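Local structure of pollen receptor-like kinase 3 (Arabidopsis thaliana, 5WLS) at residues A[40-45]-A[65-70]. The protein probably senses signals at the pollen cell surface through a leucine-rich-repeat extracellular domain resembling those of SERK co-receptors and relays them as a protein kinase. Numbering follows the deposited sequence.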
loop_
_atom_site.group_PDB
_atom_site.type_symbol
_atom_site.label_atom_id
_atom_site.label_comp_id
_atom_site.label_asym_id
_atom_site.label_seq_id
_atom_site.Cartn_x
_atom_site.Cartn_y
_atom_site.Cartn_z
ATOM N N GLY A 40 -18.372 -11.993 -12.084
ATOM C CA GLY A 40 -18.215 -13.405 -12.273
ATOM C C GLY A 40 -17.434 -13.757 -13.500
ATOM O O GLY A 40 -17.463 -14.908 -13.928
ATOM N N GLN A 41 -16.753 -12.784 -14.101
ATOM C CA GLN A 41 -16.040 -12.987 -15.354
ATOM C C GLN A 41 -14.552 -12.714 -15.208
ATOM O O GLN A 41 -13.736 -13.569 -15.575
ATOM C CB GLN A 41 -16.638 -12.142 -16.497
ATOM C CG GLN A 41 -16.531 -10.644 -16.346
ATOM C CD GLN A 41 -17.676 -9.913 -16.999
ATOM O OE1 GLN A 41 -18.536 -10.523 -17.632
ATOM N NE2 GLN A 41 -17.689 -8.593 -16.857
ATOM N N THR A 42 -14.161 -11.543 -14.700
ATOM C CA THR A 42 -12.772 -11.115 -14.815
ATOM C C THR A 42 -12.172 -10.834 -13.443
ATOM O O THR A 42 -12.876 -10.481 -12.503
ATOM C CB THR A 42 -12.648 -9.873 -15.709
ATOM O OG1 THR A 42 -11.266 -9.533 -15.877
ATOM C CG2 THR A 42 -13.397 -8.696 -15.107
ATOM N N VAL A 43 -10.859 -11.015 -13.327
ATOM C CA VAL A 43 -10.187 -10.892 -12.037
ATOM C C VAL A 43 -9.991 -9.417 -11.704
ATOM O O VAL A 43 -9.494 -8.641 -12.529
ATOM C CB VAL A 43 -8.850 -11.647 -12.049
ATOM C CG1 VAL A 43 -8.034 -11.307 -10.811
ATOM C CG2 VAL A 43 -9.095 -13.145 -12.132
ATOM N N SER A 44 -10.379 -9.029 -10.486
ATOM C CA SER A 44 -10.306 -7.641 -10.035
ATOM C C SER A 44 -9.547 -7.447 -8.726
ATOM O O SER A 44 -9.157 -6.307 -8.420
ATOM C CB SER A 44 -11.718 -7.059 -9.875
ATOM O OG SER A 44 -12.484 -7.836 -8.971
ATOM N N GLY A 45 -9.321 -8.500 -7.952
ATOM C CA GLY A 45 -8.589 -8.376 -6.705
ATOM C C GLY A 45 -7.862 -9.657 -6.371
ATOM O O GLY A 45 -8.276 -10.751 -6.768
ATOM N N LEU A 65 -3.500 -8.704 -16.001
ATOM C CA LEU A 65 -4.885 -8.645 -15.542
ATOM C C LEU A 65 -5.401 -7.232 -15.745
ATOM O O LEU A 65 -5.097 -6.342 -14.934
ATOM C CB LEU A 65 -5.002 -9.051 -14.069
ATOM C CG LEU A 65 -4.332 -10.338 -13.615
ATOM C CD1 LEU A 65 -4.353 -10.478 -12.101
ATOM C CD2 LEU A 65 -5.260 -11.407 -14.218
ATOM N N PRO A 66 -6.208 -6.975 -16.779
ATOM C CA PRO A 66 -6.522 -5.582 -17.133
ATOM C C PRO A 66 -7.520 -4.906 -16.220
ATOM O O PRO A 66 -7.581 -3.670 -16.230
ATOM C CB PRO A 66 -7.079 -5.705 -18.562
ATOM C CG PRO A 66 -7.664 -7.066 -18.613
ATOM C CD PRO A 66 -6.780 -7.932 -17.740
ATOM N N ASN A 67 -8.297 -5.642 -15.433
ATOM C CA ASN A 67 -9.254 -5.007 -14.541
ATOM C C ASN A 67 -8.936 -5.280 -13.082
ATOM O O ASN A 67 -9.814 -5.131 -12.222
ATOM C CB ASN A 67 -10.670 -5.483 -14.870
ATOM C CG ASN A 67 -10.967 -5.428 -16.353
ATOM O OD1 ASN A 67 -10.994 -6.461 -17.024
ATOM N ND2 ASN A 67 -11.111 -4.225 -16.888
ATOM N N LEU A 68 -7.688 -5.619 -12.772
ATOM C CA LEU A 68 -7.296 -5.776 -11.383
ATOM C C LEU A 68 -7.289 -4.414 -10.707
ATOM O O LEU A 68 -6.691 -3.455 -11.208
ATOM C CB LEU A 68 -5.924 -6.442 -11.286
ATOM C CG LEU A 68 -5.382 -6.594 -9.868
ATOM C CD1 LEU A 68 -6.195 -7.634 -9.136
ATOM C CD2 LEU A 68 -3.927 -7.042 -9.900
ATOM N N ARG A 69 -7.970 -4.332 -9.571
ATOM C CA ARG A 69 -8.126 -3.081 -8.853
ATOM C C ARG A 69 -7.666 -3.143 -7.412
ATOM O O ARG A 69 -7.375 -2.087 -6.839
ATOM C CB ARG A 69 -9.596 -2.633 -8.867
ATOM C CG ARG A 69 -10.223 -2.497 -10.246
ATOM C CD ARG A 69 -10.143 -1.061 -10.726
ATOM N NE ARG A 69 -10.695 -0.879 -12.064
ATOM C CZ ARG A 69 -10.025 -1.110 -13.188
ATOM N NH1 ARG A 69 -8.771 -1.536 -13.139
ATOM N NH2 ARG A 69 -10.610 -0.913 -14.361
ATOM N N THR A 70 -7.580 -4.325 -6.803
ATOM C CA THR A 70 -7.235 -4.395 -5.390
ATOM C C THR A 70 -6.219 -5.499 -5.150
ATOM O O THR A 70 -6.379 -6.621 -5.643
ATOM C CB THR A 70 -8.476 -4.628 -4.515
ATOM O OG1 THR A 70 -9.161 -5.807 -4.950
ATOM C CG2 THR A 70 -9.424 -3.438 -4.596
#
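At the N-terminal end of the leucine-rich-repeat solenoid, where strand 42-47 begins its parallel pairing with strand 70-72, the carbonyl of S44 takes two backbone N-H groups from segment 65-70. T70 N reaches S44 O at 3.0 Å in the carbonyl plane; R69 N also donates to this oxygen, tilted 29° out of that plane. The methyl L68 CD1 packs on the same oxygen, at 3.3 Å. G45 and T70 form the parallel bridge, with a CA-H...O contact of 3.0 Å from G45 CA to T70 O. Upstream, the hydroxyl T42 OG1 donates to a lone pair of N67 OD1, a long 3.3 Å bond between side chains crossing at about a right angle; T42 aims its hydroxyl there by setting OG1 opposite the backbone N (chi1 -176°). A valine here would probably leave N67 OD1 without this donor and the amide of N67 freer to turn. In the buried part of the contact, V43 CG1 meets L65 CD1 at 4.0 Å, the two side chains crossing at a slant. Around the contact, V43 packs on I35 and C37 of strand 35-38, which runs antiparallel to strand 42-47, S44 and G45 form a classic beta bulge opposite Y36, and L65 lies against L4 and V5 of helix 3-9.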